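Local coordinates for protein fimbrial subunit type 1 (Actinomyces oris, PDB 3UXF) that forms the major structural subunit of adhesive fimbriae displayed on the surface of this Gram-positive bacterium, at residues Pro39-Thr44 and Trp170-His175; Gly136-Ser141 and Val157-Thr162; Thr190-Pro195 and Asp429-Ala434; Arg199-Thr204 and Ala302-Ala307. One frame throughout, in Å; residues are numbered along the deposited sequence.

Interaction 1: residues Pro39-Thr44 and Trp170-His175; sequences PDAATT and WNYNVH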
loop_
_atom_site.group_PDB
_atom_site.type_symbol
_atom_site.label_atom_id
_atom_site.label_comp_id
_atom_site.label_asym_id
_atom_site.label_seq_id
_atom_site.Cartn_x
_atom_site.Cartn_y
_atom_site.Cartn_z
ATOM N N PRO A 39 -7.352 -45.197 -18.236
ATOM C CA PRO A 39 -8.653 -44.637 -17.857
ATOM C C PRO A 39 -8.952 -44.816 -16.379
ATOM O O PRO A 39 -9.713 -44.008 -15.826
ATOM C CB PRO A 39 -9.654 -45.457 -18.686
ATOM C CG PRO A 39 -8.845 -45.877 -19.866
ATOM C CD PRO A 39 -7.497 -46.225 -19.289
ATOM N N ASP A 40 -8.383 -45.837 -15.756
ATOM C CA ASP A 40 -8.708 -46.106 -14.360
ATOM C C ASP A 40 -7.623 -45.642 -13.388
ATOM O O ASP A 40 -7.604 -46.054 -12.216
ATOM C CB ASP A 40 -8.969 -47.594 -14.161
ATOM C CG ASP A 40 -10.144 -48.083 -14.982
ATOM O OD1 ASP A 40 -11.206 -47.414 -14.976
ATOM O OD2 ASP A 40 -9.986 -49.120 -15.651
ATOM N N ALA A 41 -6.719 -44.787 -13.869
ATOM C CA ALA A 41 -5.602 -44.337 -13.036
ATOM C C ALA A 41 -6.102 -43.561 -11.838
ATOM O O ALA A 41 -7.083 -42.823 -11.938
ATOM C CB ALA A 41 -4.631 -43.477 -13.833
ATOM N N ALA A 42 -5.397 -43.713 -10.717
ATOM C CA ALA A 42 -5.587 -42.800 -9.583
ATOM C C ALA A 42 -5.047 -41.447 -9.997
ATOM O O ALA A 42 -4.053 -41.360 -10.725
ATOM C CB ALA A 42 -4.841 -43.300 -8.339
ATOM N N THR A 43 -5.720 -40.394 -9.531
ATOM C CA THR A 43 -5.281 -39.028 -9.835
ATOM C C THR A 43 -5.360 -38.174 -8.597
ATOM O O THR A 43 -6.136 -38.456 -7.689
ATOM C CB THR A 43 -6.176 -38.365 -10.896
ATOM O OG1 THR A 43 -7.548 -38.494 -10.525
ATOM C CG2 THR A 43 -5.939 -38.964 -12.314
ATOM N N THR A 44 -4.578 -37.086 -8.574
ATOM C CA THR A 44 -4.793 -36.034 -7.575
ATOM C C THR A 44 -4.552 -34.687 -8.238
ATOM O O THR A 44 -3.851 -34.608 -9.252
ATOM C CB THR A 44 -3.864 -36.148 -6.323
ATOM O OG1 THR A 44 -2.505 -36.067 -6.735
ATOM C CG2 THR A 44 -4.073 -37.500 -5.572
ATOM N N TRP A 170 3.254 -39.514 -18.306
ATOM C CA TRP A 170 1.979 -38.886 -18.029
ATOM C C TRP A 170 1.997 -38.652 -16.524
ATOM O O TRP A 170 2.281 -39.568 -15.759
ATOM C CB TRP A 170 0.820 -39.820 -18.375
ATOM C CG TRP A 170 0.386 -39.814 -19.810
ATOM C CD1 TRP A 170 0.487 -40.844 -20.697
ATOM C CD2 TRP A 170 -0.246 -38.739 -20.519
ATOM N NE1 TRP A 170 -0.030 -40.477 -21.914
ATOM C CE2 TRP A 170 -0.486 -39.189 -21.832
ATOM C CE3 TRP A 170 -0.627 -37.441 -20.174
ATOM C CZ2 TRP A 170 -1.086 -38.389 -22.797
ATOM C CZ3 TRP A 170 -1.221 -36.647 -21.135
ATOM C CH2 TRP A 170 -1.446 -37.124 -22.430
ATOM N N ASN A 171 1.712 -37.429 -16.096
ATOM C CA ASN A 171 1.690 -37.117 -14.672
ATOM C C ASN A 171 0.257 -37.070 -14.164
ATOM O O ASN A 171 -0.516 -36.206 -14.561
ATOM C CB ASN A 171 2.401 -35.789 -14.406
ATOM C CG ASN A 171 2.265 -35.330 -12.968
ATOM O OD1 ASN A 171 2.061 -36.135 -12.066
ATOM N ND2 ASN A 171 2.380 -34.028 -12.753
ATOM N N TYR A 172 -0.098 -38.016 -13.299
ATOM C CA TYR A 172 -1.462 -38.118 -12.792
ATOM C C TYR A 172 -1.670 -37.383 -11.470
ATOM O O TYR A 172 -2.782 -37.319 -10.962
ATOM C CB TYR A 172 -1.868 -39.586 -12.637
ATOM C CG TYR A 172 -1.963 -40.350 -13.939
ATOM C CD1 TYR A 172 -3.177 -40.503 -14.588
ATOM C CD2 TYR A 172 -0.839 -40.923 -14.514
ATOM C CE1 TYR A 172 -3.270 -41.201 -15.773
ATOM C CE2 TYR A 172 -0.926 -41.624 -15.702
ATOM C CZ TYR A 172 -2.144 -41.759 -16.325
ATOM O OH TYR A 172 -2.239 -42.453 -17.505
ATOM N N ASN A 173 -0.595 -36.839 -10.916
ATOM C CA ASN A 173 -0.669 -36.090 -9.668
ATOM C C ASN A 173 -0.216 -34.674 -9.956
ATOM O O ASN A 173 0.957 -34.345 -9.819
ATOM C CB ASN A 173 0.208 -36.746 -8.607
ATOM C CG ASN A 173 -0.217 -38.169 -8.308
ATOM O OD1 ASN A 173 0.474 -39.120 -8.657
ATOM N ND2 ASN A 173 -1.366 -38.318 -7.670
ATOM N N VAL A 174 -1.153 -33.865 -10.427
ATOM C CA VAL A 174 -0.848 -32.536 -10.917
ATOM C C VAL A 174 -0.858 -31.465 -9.836
ATOM O O VAL A 174 -1.735 -31.436 -8.979
ATOM C CB VAL A 174 -1.814 -32.144 -12.051
ATOM C CG1 VAL A 174 -1.529 -30.739 -12.538
ATOM C CG2 VAL A 174 -1.710 -33.141 -13.192
ATOM N N HIS A 175 0.138 -30.591 -9.897
ATOM C CA HIS A 175 0.249 -29.470 -8.982
ATOM C C HIS A 175 0.132 -28.195 -9.792
ATOM O O HIS A 175 0.798 -28.038 -10.808
ATOM C CB HIS A 175 1.592 -29.497 -8.257
ATOM C CG HIS A 175 1.695 -30.578 -7.229
ATOM N ND1 HIS A 175 1.636 -30.324 -5.877
ATOM C CD2 HIS A 175 1.842 -31.916 -7.355
ATOM C CE1 HIS A 175 1.744 -31.460 -5.214
ATOM N NE2 HIS A 175 1.870 -32.442 -6.087
HETATM O O HOH W 1 -1.367 -33.494 -6.938
#

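Interaction 2: residues Gly136-Ser141 and Val157-Thr162; sequences GAYLVS and VTLPMT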
loop_
_atom_site.group_PDB
_atom_site.type_symbol
_atom_site.label_atom_id
_atom_site.label_comp_id
_atom_site.label_asym_id
_atom_site.label_seq_id
_atom_site.Cartn_x
_atom_site.Cartn_y
_atom_site.Cartn_z
ATOM N N GLY A 136 -9.461 -36.772 -16.726
ATOM C CA GLY A 136 -10.285 -35.829 -17.451
ATOM C C GLY A 136 -9.826 -34.396 -17.283
ATOM O O GLY A 136 -8.799 -34.133 -16.668
ATOM N N ALA A 137 -10.596 -33.468 -17.838
ATOM C CA ALA A 137 -10.271 -32.053 -17.749
ATOM C C ALA A 137 -11.187 -31.361 -16.748
ATOM O O ALA A 137 -12.362 -31.691 -16.637
ATOM C CB ALA A 137 -10.375 -31.398 -19.112
ATOM N N TYR A 138 -10.635 -30.402 -16.016
ATOM C CA TYR A 138 -11.397 -29.690 -15.003
ATOM C C TYR A 138 -11.246 -28.185 -15.106
ATOM O O TYR A 138 -10.163 -27.673 -15.377
ATOM C CB TYR A 138 -10.950 -30.116 -13.604
ATOM C CG TYR A 138 -11.339 -31.522 -13.232
ATOM C CD1 TYR A 138 -12.463 -31.767 -12.463
ATOM C CD2 TYR A 138 -10.581 -32.604 -13.649
ATOM C CE1 TYR A 138 -12.824 -33.049 -12.122
ATOM C CE2 TYR A 138 -10.935 -33.889 -13.312
ATOM C CZ TYR A 138 -12.056 -34.107 -12.549
ATOM O OH TYR A 138 -12.411 -35.387 -12.210
ATOM N N LEU A 139 -12.345 -27.486 -14.861
ATOM C CA LEU A 139 -12.330 -26.042 -14.762
ATOM C C LEU A 139 -12.174 -25.758 -13.278
ATOM O O LEU A 139 -12.966 -26.228 -12.467
ATOM C CB LEU A 139 -13.634 -25.451 -15.287
ATOM C CG LEU A 139 -13.731 -23.927 -15.303
ATOM C CD1 LEU A 139 -12.633 -23.336 -16.164
ATOM C CD2 LEU A 139 -15.100 -23.497 -15.806
ATOM N N VAL A 140 -11.139 -25.009 -12.923
ATOM C CA VAL A 140 -10.840 -24.726 -11.525
ATOM C C VAL A 140 -11.121 -23.270 -11.220
ATOM O O VAL A 140 -10.592 -22.377 -11.900
ATOM C CB VAL A 140 -9.376 -25.045 -11.209
ATOM C CG1 VAL A 140 -9.083 -24.862 -9.702
ATOM C CG2 VAL A 140 -9.039 -26.479 -11.677
ATOM N N SER A 141 -11.933 -23.027 -10.207
ATOM C CA SER A 141 -12.312 -21.658 -9.875
ATOM C C SER A 141 -12.230 -21.413 -8.371
ATOM O O SER A 141 -12.630 -22.249 -7.551
ATOM C CB SER A 141 -13.728 -21.393 -10.391
ATOM O OG SER A 141 -14.121 -20.055 -10.093
ATOM N N VAL A 157 -7.333 -27.489 -16.156
ATOM C CA VAL A 157 -6.245 -28.419 -15.939
ATOM C C VAL A 157 -6.662 -29.788 -16.474
ATOM O O VAL A 157 -7.862 -30.095 -16.510
ATOM C CB VAL A 157 -5.900 -28.485 -14.451
ATOM C CG1 VAL A 157 -7.025 -29.100 -13.634
ATOM C CG2 VAL A 157 -4.568 -29.181 -14.230
ATOM N N THR A 158 -5.701 -30.585 -16.932
ATOM C CA THR A 158 -5.990 -31.958 -17.303
ATOM C C THR A 158 -5.323 -32.908 -16.303
ATOM O O THR A 158 -4.206 -32.643 -15.849
ATOM C CB THR A 158 -5.504 -32.302 -18.738
ATOM O OG1 THR A 158 -4.082 -32.161 -18.886
ATOM C CG2 THR A 158 -6.151 -31.377 -19.748
ATOM N N LEU A 159 -6.011 -33.998 -15.988
ATOM C CA LEU A 159 -5.422 -35.112 -15.244
ATOM C C LEU A 159 -5.510 -36.299 -16.169
ATOM O O LEU A 159 -6.612 -36.752 -16.478
ATOM C CB LEU A 159 -6.297 -35.432 -14.047
ATOM C CG LEU A 159 -6.195 -34.623 -12.745
ATOM C CD1 LEU A 159 -5.274 -33.356 -12.700
ATOM C CD2 LEU A 159 -7.524 -34.510 -11.963
ATOM N N PRO A 160 -4.367 -36.839 -16.629
ATOM C CA PRO A 160 -2.991 -36.400 -16.371
ATOM C C PRO A 160 -2.570 -35.256 -17.282
ATOM O O PRO A 160 -3.331 -34.821 -18.167
ATOM C CB PRO A 160 -2.170 -37.647 -16.721
ATOM C CG PRO A 160 -2.973 -38.263 -17.887
ATOM C CD PRO A 160 -4.424 -37.984 -17.558
ATOM N N MET A 161 -1.350 -34.767 -17.054
ATOM C CA MET A 161 -0.645 -33.846 -17.925
ATOM C C MET A 161 0.556 -34.593 -18.416
ATOM O O MET A 161 1.058 -35.465 -17.709
ATOM C CB MET A 161 -0.094 -32.657 -17.107
ATOM C CG MET A 161 -1.114 -31.596 -16.827
ATOM S SD MET A 161 -0.270 -30.269 -15.953
ATOM C CE MET A 161 0.810 -29.697 -17.250
ATOM N N THR A 162 1.063 -34.213 -19.579
ATOM C CA THR A 162 2.324 -34.741 -20.054
ATOM C C THR A 162 3.402 -33.944 -19.326
ATOM O O THR A 162 3.402 -32.720 -19.372
ATOM C CB THR A 162 2.480 -34.563 -21.571
ATOM O OG1 THR A 162 1.550 -35.414 -22.249
ATOM C CG2 THR A 162 3.891 -34.918 -22.013
#

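Interaction 3: residues Thr190-Pro195 and Asp429-Ala434; sequences TDKPAP and DYVNGA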
loop_
_atom_site.group_PDB
_atom_site.type_symbol
_atom_site.label_atom_id
_atom_site.label_comp_id
_atom_site.label_asym_id
_atom_site.label_seq_id
_atom_site.Cartn_x
_atom_site.Cartn_y
_atom_site.Cartn_z
ATOM N N THR A 190 3.805 11.100 0.371
ATOM C CA THR A 190 4.856 12.047 0.068
ATOM C C THR A 190 4.846 13.081 1.175
ATOM O O THR A 190 3.900 13.856 1.271
ATOM C CB THR A 190 4.592 12.754 -1.279
ATOM O OG1 THR A 190 4.496 11.766 -2.322
ATOM C CG2 THR A 190 5.737 13.706 -1.609
ATOM N N ASP A 191 5.860 13.041 2.036
ATOM C CA ASP A 191 5.972 14.018 3.110
ATOM C C ASP A 191 7.335 14.642 3.154
ATOM O O ASP A 191 7.645 15.366 4.079
ATOM C CB ASP A 191 5.638 13.363 4.453
ATOM C CG ASP A 191 6.447 12.101 4.708
ATOM O OD1 ASP A 191 7.513 11.998 4.103
ATOM O OD2 ASP A 191 5.996 11.207 5.454
ATOM N N LYS A 192 8.140 14.405 2.115
ATOM C CA LYS A 192 9.367 15.217 1.988
ATOM C C LYS A 192 9.083 16.749 2.020
ATOM O O LYS A 192 9.853 17.501 2.622
ATOM C CB LYS A 192 10.148 14.812 0.721
ATOM C CG LYS A 192 11.530 15.484 0.629
ATOM C CD LYS A 192 12.280 15.039 -0.627
ATOM C CE LYS A 192 12.737 13.620 -0.510
ATOM N NZ LYS A 192 13.536 13.139 -1.712
ATOM N N PRO A 193 7.976 17.213 1.419
ATOM C CA PRO A 193 7.617 18.636 1.522
ATOM C C PRO A 193 7.080 19.062 2.873
ATOM O O PRO A 193 6.779 20.256 3.017
ATOM C CB PRO A 193 6.506 18.802 0.476
ATOM C CG PRO A 193 6.721 17.684 -0.474
ATOM C CD PRO A 193 7.194 16.524 0.377
ATOM N N ALA A 194 6.979 18.149 3.828
ATOM C CA ALA A 194 6.379 18.477 5.122
ATOM C C ALA A 194 7.315 18.159 6.301
ATOM O O ALA A 194 6.948 17.447 7.232
ATOM C CB ALA A 194 5.022 17.725 5.260
ATOM N N PRO A 195 8.500 18.782 6.333
ATOM C CA PRO A 195 9.374 18.568 7.487
ATOM C C PRO A 195 8.731 19.110 8.777
ATOM O O PRO A 195 8.835 18.489 9.824
ATOM C CB PRO A 195 10.640 19.359 7.122
ATOM C CG PRO A 195 10.177 20.407 6.091
ATOM C CD PRO A 195 9.092 19.674 5.318
ATOM N N ASP A 429 15.609 10.565 8.889
ATOM C CA ASP A 429 15.901 9.237 8.360
ATOM C C ASP A 429 14.671 8.397 8.029
ATOM O O ASP A 429 14.773 7.191 7.860
ATOM C CB ASP A 429 16.820 8.471 9.315
ATOM C CG ASP A 429 16.169 8.190 10.654
ATOM O OD1 ASP A 429 15.090 8.752 10.925
ATOM O OD2 ASP A 429 16.740 7.407 11.433
ATOM N N TYR A 430 13.515 9.037 7.934
ATOM C CA TYR A 430 12.293 8.346 7.553
ATOM C C TYR A 430 11.446 9.345 6.792
ATOM O O TYR A 430 10.943 10.306 7.358
ATOM C CB TYR A 430 11.546 7.807 8.773
ATOM C CG TYR A 430 10.642 6.628 8.474
ATOM C CD1 TYR A 430 11.003 5.342 8.840
ATOM C CD2 TYR A 430 9.425 6.806 7.833
ATOM C CE1 TYR A 430 10.181 4.266 8.576
ATOM C CE2 TYR A 430 8.594 5.736 7.566
ATOM C CZ TYR A 430 8.978 4.467 7.939
ATOM O OH TYR A 430 8.158 3.396 7.675
ATOM N N VAL A 431 11.321 9.124 5.493
ATOM C CA VAL A 431 10.627 10.062 4.638
ATOM C C VAL A 431 9.934 9.337 3.499
ATOM O O VAL A 431 10.385 8.288 3.052
ATOM C CB VAL A 431 11.615 11.096 4.069
ATOM C CG1 VAL A 431 12.681 10.405 3.237
ATOM C CG2 VAL A 431 10.889 12.151 3.259
ATOM N N ASN A 432 8.829 9.905 3.039
ATOM C CA ASN A 432 8.073 9.321 1.945
ATOM C C ASN A 432 7.710 7.853 2.173
ATOM O O ASN A 432 7.611 7.078 1.227
ATOM C CB ASN A 432 8.810 9.510 0.615
ATOM C CG ASN A 432 8.813 10.958 0.150
ATOM O OD1 ASN A 432 8.052 11.783 0.649
ATOM N ND2 ASN A 432 9.669 11.266 -0.815
ATOM N N GLY A 433 7.512 7.479 3.434
ATOM C CA GLY A 433 6.980 6.184 3.758
ATOM C C GLY A 433 8.014 5.102 3.902
ATOM O O GLY A 433 7.629 3.932 4.037
ATOM N N ALA A 434 9.286 5.486 3.898
ATOM C CA ALA A 434 10.326 4.474 4.066
ATOM C C ALA A 434 11.471 4.991 4.887
ATOM O O ALA A 434 11.817 6.166 4.842
ATOM C CB ALA A 434 10.802 4.034 2.714
HETATM O O HOH W 2 7.288 9.005 5.874
#

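Interaction 4: residues Arg199-Thr204 and Ala302-Ala307; sequences RDITYT and AKFDAA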
loop_
_atom_site.group_PDB
_atom_site.type_symbol
_atom_site.label_atom_id
_atom_site.label_comp_id
_atom_site.label_asym_id
_atom_site.label_seq_id
_atom_site.Cartn_x
_atom_site.Cartn_y
_atom_site.Cartn_z
ATOM N N ARG A 199 2.160 20.827 7.894
ATOM C CA ARG A 199 2.221 21.064 6.462
ATOM C C ARG A 199 1.523 19.920 5.711
ATOM O O ARG A 199 1.385 18.798 6.211
ATOM C CB ARG A 199 3.688 21.141 6.016
ATOM C CG ARG A 199 4.525 22.177 6.800
ATOM C CD ARG A 199 3.882 23.544 6.784
ATOM N NE ARG A 199 4.181 24.229 5.516
ATOM C CZ ARG A 199 3.793 25.470 5.219
ATOM N NH1 ARG A 199 3.087 26.177 6.093
ATOM N NH2 ARG A 199 4.104 26.004 4.043
ATOM N N ASP A 200 1.101 20.227 4.488
ATOM C CA ASP A 200 0.336 19.297 3.674
ATOM C C ASP A 200 1.092 17.992 3.430
ATOM O O ASP A 200 2.288 18.030 3.133
ATOM C CB ASP A 200 0.074 19.943 2.315
ATOM C CG ASP A 200 -0.834 21.178 2.402
ATOM O OD1 ASP A 200 -1.453 21.425 3.462
ATOM O OD2 ASP A 200 -0.894 21.920 1.394
ATOM N N ILE A 201 0.378 16.874 3.465
ATOM C CA ILE A 201 0.978 15.582 3.124
ATOM C C ILE A 201 0.152 14.991 1.986
ATOM O O ILE A 201 -1.060 15.123 1.981
ATOM C CB ILE A 201 1.002 14.663 4.371
ATOM C CG1 ILE A 201 2.095 15.161 5.352
ATOM C CG2 ILE A 201 1.206 13.167 3.980
ATOM C CD1 ILE A 201 2.128 14.420 6.697
ATOM N N THR A 202 0.782 14.325 1.019
ATOM C CA THR A 202 0.027 13.776 -0.099
ATOM C C THR A 202 0.023 12.247 -0.039
ATOM O O THR A 202 1.081 11.634 0.148
ATOM C CB THR A 202 0.662 14.144 -1.445
ATOM O OG1 THR A 202 0.847 15.574 -1.546
ATOM C CG2 THR A 202 -0.227 13.686 -2.595
ATOM N N TYR A 203 -1.151 11.647 -0.181
ATOM C CA TYR A 203 -1.240 10.191 -0.275
ATOM C C TYR A 203 -1.610 9.756 -1.681
ATOM O O TYR A 203 -2.420 10.411 -2.354
ATOM C CB TYR A 203 -2.313 9.675 0.682
ATOM C CG TYR A 203 -1.947 9.814 2.150
ATOM C CD1 TYR A 203 -0.813 9.214 2.667
ATOM C CD2 TYR A 203 -2.763 10.523 3.021
ATOM C CE1 TYR A 203 -0.484 9.292 3.992
ATOM C CE2 TYR A 203 -2.450 10.608 4.381
ATOM C CZ TYR A 203 -1.311 10.010 4.862
ATOM O OH TYR A 203 -0.992 10.100 6.206
ATOM N N THR A 204 -0.984 8.674 -2.160
ATOM C CA THR A 204 -1.254 8.191 -3.507
ATOM C C THR A 204 -1.585 6.732 -3.393
ATOM O O THR A 204 -0.790 5.948 -2.866
ATOM C CB THR A 204 -0.044 8.378 -4.444
ATOM O OG1 THR A 204 0.413 9.741 -4.405
ATOM C CG2 THR A 204 -0.411 7.952 -5.895
ATOM N N ALA A 302 -3.851 15.495 2.155
ATOM C CA ALA A 302 -4.183 15.530 3.562
ATOM C C ALA A 302 -3.768 16.859 4.169
ATOM O O ALA A 302 -2.645 17.306 3.997
ATOM C CB ALA A 302 -3.493 14.397 4.288
ATOM N N LYS A 303 -4.694 17.486 4.884
ATOM C CA LYS A 303 -4.443 18.783 5.489
ATOM C C LYS A 303 -4.695 18.689 6.969
ATOM O O LYS A 303 -5.498 17.853 7.419
ATOM C CB LYS A 303 -5.457 19.770 4.927
ATOM C CG LYS A 303 -5.400 19.986 3.411
ATOM C CD LYS A 303 -4.227 20.796 2.993
ATOM C CE LYS A 303 -4.396 21.321 1.552
ATOM N NZ LYS A 303 -4.220 20.322 0.422
ATOM N N PHE A 304 -4.052 19.578 7.730
ATOM C CA PHE A 304 -4.103 19.547 9.183
ATOM C C PHE A 304 -4.343 20.950 9.729
ATOM O O PHE A 304 -4.015 21.926 9.084
ATOM C CB PHE A 304 -2.748 19.074 9.753
ATOM C CG PHE A 304 -2.304 17.732 9.188
ATOM C CD1 PHE A 304 -2.757 16.560 9.743
ATOM C CD2 PHE A 304 -1.428 17.708 8.112
ATOM C CE1 PHE A 304 -2.360 15.313 9.199
ATOM C CE2 PHE A 304 -1.020 16.470 7.575
ATOM C CZ PHE A 304 -1.492 15.294 8.123
ATOM N N ASP A 305 -4.833 21.028 10.959
ATOM C CA ASP A 305 -4.664 22.290 11.682
ATOM C C ASP A 305 -3.170 22.449 11.922
ATOM O O ASP A 305 -2.480 21.458 12.228
ATOM C CB ASP A 305 -5.376 22.228 13.024
ATOM C CG ASP A 305 -6.881 22.214 12.876
ATOM O OD1 ASP A 305 -7.395 22.908 11.958
ATOM O OD2 ASP A 305 -7.542 21.513 13.674
ATOM N N ALA A 306 -2.685 23.674 11.834
ATOM C CA ALA A 306 -1.264 23.925 12.028
ATOM C C ALA A 306 -0.730 23.333 13.314
ATOM O O ALA A 306 0.371 22.771 13.294
ATOM C CB ALA A 306 -0.953 25.424 11.954
ATOM N N ALA A 307 -1.473 23.413 14.417
ATOM C CA ALA A 307 -0.930 22.935 15.681
ATOM C C ALA A 307 -1.214 21.483 15.979
ATOM O O ALA A 307 -1.129 21.059 17.129
ATOM C CB ALA A 307 -1.419 23.826 16.833
HETATM O O HOH W 3 -1.971 21.028 6.180
#

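Interaction 1: residues Pro39-Thr44 and Trp170-His175
The parallel bridge between T44 and N173 brings strand 44-48 into register with strand 170-176 in the mixed sheet of the N-terminal pilin domain. Two backbone bonds hold it: T44 N donates to Y172 O at 3.0 Å, and V174 N returns a bond to T44 O, also at 3.0 Å. A side-chain bond reinforces the pair. The amide of N173 sends ND2 to T44 OG1 at 2.7 Å with a nearly straight N-H (167°), the hydroxyl lying almost in the amide plane. A chi1 of 60° folds the T44 hydroxyl back over its own main chain and holds it close to that amide; a water also joins T44 OG1 to V174 O. Just before the bridge, N171 OD1 accepts from N173 N in an Asx turn, where strand 170-176 is interrupted at Y172. The Y172 side chain is directed toward the loop 39-44: A41 CB approaches its ring obliquely, 3.3 Å from CE1, while T43 CG2 meets the ring edge in plane, 3.9 Å from CD1. The Y172 hydroxyl bonds to the backbone N of D38. T43 looks elsewhere with its polar atoms, its OG1 bonding to T133 and its N to D130, the two residues that bind a calcium ion here. The bridge lies between the two inner strands of the sheet, one residue after T43. T44 OG1, met by both an amide N-H and a water, is tied to two neighbouring residues of the partner strand, which should restrict rotation of the hydroxyl.

Interaction 2: residues Gly136-Ser141 and Val157-Thr162
Y138 and L159 meet with their side chains at about a right angle, methyl CD2 of the leucine lying 3.7 Å from ring atom CE2 of the tyrosine and reaching the ring obliquely. L159 adopts an unusual chi2 of 6°, nearly eclipsing CD1 with CA while CD2 meets the ring. Further along the same face, V157 and V140 cross obliquely, CG1 of V157 resting 3.8 Å from CG2 of V140. The same V157 methyl also comes within 4.1 Å of Y138 CB. These residues line the inner face of an antiparallel hairpin, strands 136-144 and 155-159, within the pilin D1 family region. L159 also touches T43 and V174, and Y138 and V140 pack on I81 of the next strand. G136 with L159 and Y138 with V157 are hydrogen-bonded pairs: Y138 N to V157 O is the shortest bond at 2.8 Å, and L159 N reaches G136 O almost straight (176°). Between them A137 and T158 form a non-hydrogen-bonded pair whose side chains turn to the other face, against L97 of helix 91-99. G136 has a positive phi (157°), a backbone shape open to glycine. Beyond L159 the peptide before P160 is cis, and T158 OG1 donates to P160 O at 2.9 Å across that bend.

Interaction 3: residues Thr190-Pro195 and Asp429-Ala434
Hydrogen bonds between D191 and N432 run in both directions. Amide oxygen OD1 of N432 accepts two backbone donors from the loop, D191 N at 2.9 Å and K192 N at 3.0 Å; the first comes almost head-on, in line with the C=O bond, the second tilted from the carbonyl plane. In return N432 N donates to D191 OD1 at 2.7 Å, on the syn side of the carboxylate and somewhat out of its plane (23°). With chi1 at 53°, the D191 side chain curls over its own backbone, which brings the carboxylate round to that N-H. Its other oxygen, OD2, takes a water that in turn accepts from G433 N, and also bonds to S351 OG. Nonpolar contact is slight: V431 CG2 lies 3.7 Å from K192 CA and 3.8 Å from K192 CB. T190 CG2, alongside N432, makes a van der Waals approach to its polar OD1 at 3.8 Å. Both partners are turns, type I from D191 to A194 and type I' from V431 to A434, with N432 and G433 at positive phi at its tip. The tip, in the prealbumin-like region, meets the loop leaving strand 185-190, joining two parts of the chain far apart in sequence. With N-H and water donors on its two oxygens, the D191 carboxylate is probably ionised, and the two backbone N-H groups hold the N432 amide with its oxygen toward the loop.

Interaction 4: residues Arg199-Thr204 and Ala302-Ala307
A302 faces I201 as a hydrogen-bonded antiparallel pair, where strands 201-208 and 295-302 adjoin in a five-stranded sheet of the middle part of the chain. I201 N donates to A302 O at 3.1 Å, and A302 N to I201 O at 2.8 Å, the former the straighter at 168°. A302 is the residue most buried by the contact. Its methyl touches I201 O and comes obliquely to the Y203 ring, 3.9 Å from CE2. On one face of that ring, toward its rim, sits CG2 of I201.

F304, two residues on, turns its ring back toward the strand. I201 CD1 meets it obliquely, 3.9 Å from CE2, while the carbonyl O of R199 lies at the ring's edge, near its plane, 3.6 Å from CD2. L314 of strand 312-321 touches I201, Y203 and F304 alike, and I201 also packs on S351 and Y353, so these side chains fill the space between this sheet and the one facing it.

Just before the strand, D200 makes a charged and a water-mediated contact. K303 NZ pairs with D200 OD2 in a long salt bridge of 3.8 Å at the exposed margin of the contact; the two side chains are modelled too close together elsewhere along their length, and the exact geometry of the pairing is doubtful. D200 OD1 receives a water at 2.8 Å, and that same water accepts from F304 N at 3.0 Å.

In the fold
From the N terminus, interaction 1 opens first, spanning 125 residues and pairing the first strand with strand 170-176 in the pilin D1 region. Interaction 2, a hairpin with 15 residues between its segments, is nested inside that loop; the two touch where N171 N meets M161 O, a probable hydrogen bond between neighbouring strands. Interactions 3 and 4 follow in series, on the opposite side of the chain's centre. Interaction 3 closes 233 residues and connects the loop after strand 185-190 to the prealbumin-like region; interaction 4, closing 97, is nested within it and joins the start of strand 201-208 to the end of strand 295-302. The pair touch through T190 N and T202 O, probably hydrogen-bonded.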